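Putative carboxynorspermidine decarboxylase protein (PDB 3MT1) probably catalyses the pyridoxal 5'-phosphate-dependent decarboxylation of carboxynorspermidine and carboxyspermidine to norspermidine and spermidine in polyamine biosynthesis. Local coordinates at residues Glu62-Leu65 against Gly66-Phe70. Residues are numbered along the deposited sequence; the frame is centred on the assembly and turned at random.
Sequences EVRL and GRERF
Glu62-Leu65 and Gly66-Phe70 are successive turns of helix 60-70, joined by four i to i+4 backbone hydrogen bonds. Gly66 N donates to Glu62 O (2.9 Å), Arg67 N to Val63 O, Glu68 N to Arg64 O (2.8 Å) and Arg69 N to Leu65 O; the helix takes a wider pi-type turn over 66-70, within which Phe70 N also bonds to Gly66 O. One turn apart, between helix 83-92 and the second subunit, Arg64 and Glu68 form a salt bridge, with Arg64 NE 3.0 Å from Glu68 OE2. The N-H...O angle is only 132°, so the hydrogen bond within it is weak, and the guanidinium and carboxylate planes stand 65° apart. Arg64 leaves the backbone with CG anti to N (chi1 176°) and runs extended to NE, its CG lying 3.5 Å from Glu68 OE2. Its guanidinium also makes a cation-pi contact with Tyr357 of the second subunit. With an alanine here, the Glu68 carboxylate is likely to lose its cationic neighbour, and that tyrosine its cation-pi partner. Leu65 CD1 packs 3.8 Å from Arg69 CG, the two side chains crossing at about a right angle. Past that methylene, Arg69 forms a salt bridge with Glu361 of the second subunit and a cation-pi contact with Trp42. On the inner side Val63 rests on Thr74 and Ala76 of strand 73-77. The arrangement is an i to i+4 Arg-Glu pair on a barrel helix, here in the beta-alpha-beta unit 54-57, 60-70, 73-77 of the eight-stranded parallel beta/alpha barrel, as in fold-type III pyridoxal phosphate decarboxylases.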
loop_
_atom_site.group_PDB
_atom_site.type_symbol
_atom_site.label_atom_id
_atom_site.label_comp_id
_atom_site.label_asym_id
_atom_site.label_seq_id
_atom_site.Cartn_x
_atom_site.Cartn_y
_atom_site.Cartn_z
ATOM N N GLU B 62 14.086 -9.988 1.254
ATOM C CA GLU B 62 13.401 -11.148 1.797
ATOM C C GLU B 62 14.338 -12.332 2.047
ATOM O O GLU B 62 14.307 -12.928 3.157
ATOM C CB GLU B 62 12.160 -11.531 0.991
ATOM C CG GLU B 62 10.983 -10.608 1.300
ATOM C CD GLU B 62 9.609 -10.986 0.611
ATOM O OE1 GLU B 62 9.551 -11.820 -0.337
ATOM O OE2 GLU B 62 8.571 -10.416 1.061
ATOM N N VAL B 63 15.191 -12.640 1.067
ATOM C CA VAL B 63 16.198 -13.663 1.272
ATOM C C VAL B 63 17.148 -13.364 2.440
ATOM O O VAL B 63 17.456 -14.249 3.232
ATOM C CB VAL B 63 16.985 -14.033 -0.013
ATOM C CG1 VAL B 63 18.155 -13.044 -0.304
ATOM C CG2 VAL B 63 17.533 -15.456 0.130
ATOM N N ARG B 64 17.580 -12.125 2.576
ATOM C CA ARG B 64 18.359 -11.761 3.767
ATOM C C ARG B 64 17.549 -11.957 5.078
ATOM O O ARG B 64 18.072 -12.524 6.088
ATOM C CB ARG B 64 18.880 -10.329 3.660
ATOM C CG ARG B 64 19.602 -9.825 4.871
ATOM C CD ARG B 64 20.443 -8.637 4.480
ATOM N NE ARG B 64 21.111 -8.028 5.627
ATOM C CZ ARG B 64 21.769 -6.875 5.585
ATOM N NH1 ARG B 64 21.821 -6.180 4.461
ATOM N NH2 ARG B 64 22.333 -6.390 6.681
ATOM N N LEU B 65 16.287 -11.536 5.061
ATOM C CA LEU B 65 15.495 -11.669 6.262
ATOM C C LEU B 65 15.381 -13.139 6.638
ATOM O O LEU B 65 15.496 -13.452 7.808
ATOM C CB LEU B 65 14.093 -11.050 6.109
ATOM C CG LEU B 65 13.141 -11.229 7.290
ATOM C CD1 LEU B 65 13.526 -10.350 8.473
ATOM C CD2 LEU B 65 11.777 -10.906 6.891
ATOM N N GLY B 66 15.172 -14.031 5.654
ATOM C CA GLY B 66 14.960 -15.454 5.911
ATOM C C GLY B 66 16.240 -16.085 6.437
ATOM O O GLY B 66 16.198 -16.857 7.393
ATOM N N ARG B 67 17.379 -15.755 5.809
ATOM C CA ARG B 67 18.670 -16.233 6.281
ATOM C C ARG B 67 18.979 -15.731 7.677
ATOM O O ARG B 67 19.255 -16.544 8.551
ATOM C CB ARG B 67 19.817 -15.921 5.304
ATOM C CG ARG B 67 21.257 -16.216 5.840
ATOM C CD ARG B 67 21.533 -17.686 6.259
ATOM N NE ARG B 67 21.515 -18.594 5.107
ATOM C CZ ARG B 67 20.811 -19.732 5.017
ATOM N NH1 ARG B 67 20.046 -20.162 6.028
ATOM N NH2 ARG B 67 20.870 -20.456 3.899
ATOM N N GLU B 68 18.902 -14.421 7.901
ATOM C CA GLU B 68 19.304 -13.851 9.197
ATOM C C GLU B 68 18.381 -14.121 10.360
ATOM O O GLU B 68 18.845 -14.229 11.470
ATOM C CB GLU B 68 19.582 -12.352 9.089
ATOM C CG GLU B 68 20.795 -12.090 8.183
ATOM C CD GLU B 68 21.190 -10.631 8.052
ATOM O OE1 GLU B 68 20.564 -9.768 8.714
ATOM O OE2 GLU B 68 22.128 -10.343 7.277
ATOM N N ARG B 69 17.080 -14.242 10.143
ATOM C CA ARG B 69 16.176 -14.349 11.291
ATOM C C ARG B 69 15.424 -15.659 11.276
ATOM O O ARG B 69 14.780 -16.004 12.244
ATOM C CB ARG B 69 15.102 -13.235 11.283
ATOM C CG ARG B 69 15.539 -11.824 11.365
ATOM C CD ARG B 69 16.260 -11.538 12.620
ATOM N NE ARG B 69 16.666 -10.155 12.652
ATOM C CZ ARG B 69 17.110 -9.531 13.741
ATOM N NH1 ARG B 69 17.198 -10.183 14.909
ATOM N NH2 ARG B 69 17.450 -8.239 13.661
ATOM N N PHE B 70 15.405 -16.359 10.161
ATOM C CA PHE B 70 14.669 -17.603 10.169
ATOM C C PHE B 70 15.601 -18.783 10.197
ATOM O O PHE B 70 15.371 -19.713 10.950
ATOM C CB PHE B 70 13.687 -17.703 9.005
ATOM C CG PHE B 70 12.651 -18.794 9.183
ATOM C CD1 PHE B 70 13.004 -20.141 9.098
ATOM C CD2 PHE B 70 11.333 -18.472 9.448
ATOM C CE1 PHE B 70 12.056 -21.122 9.289
ATOM C CE2 PHE B 70 10.361 -19.461 9.602
ATOM C CZ PHE B 70 10.710 -20.768 9.519
#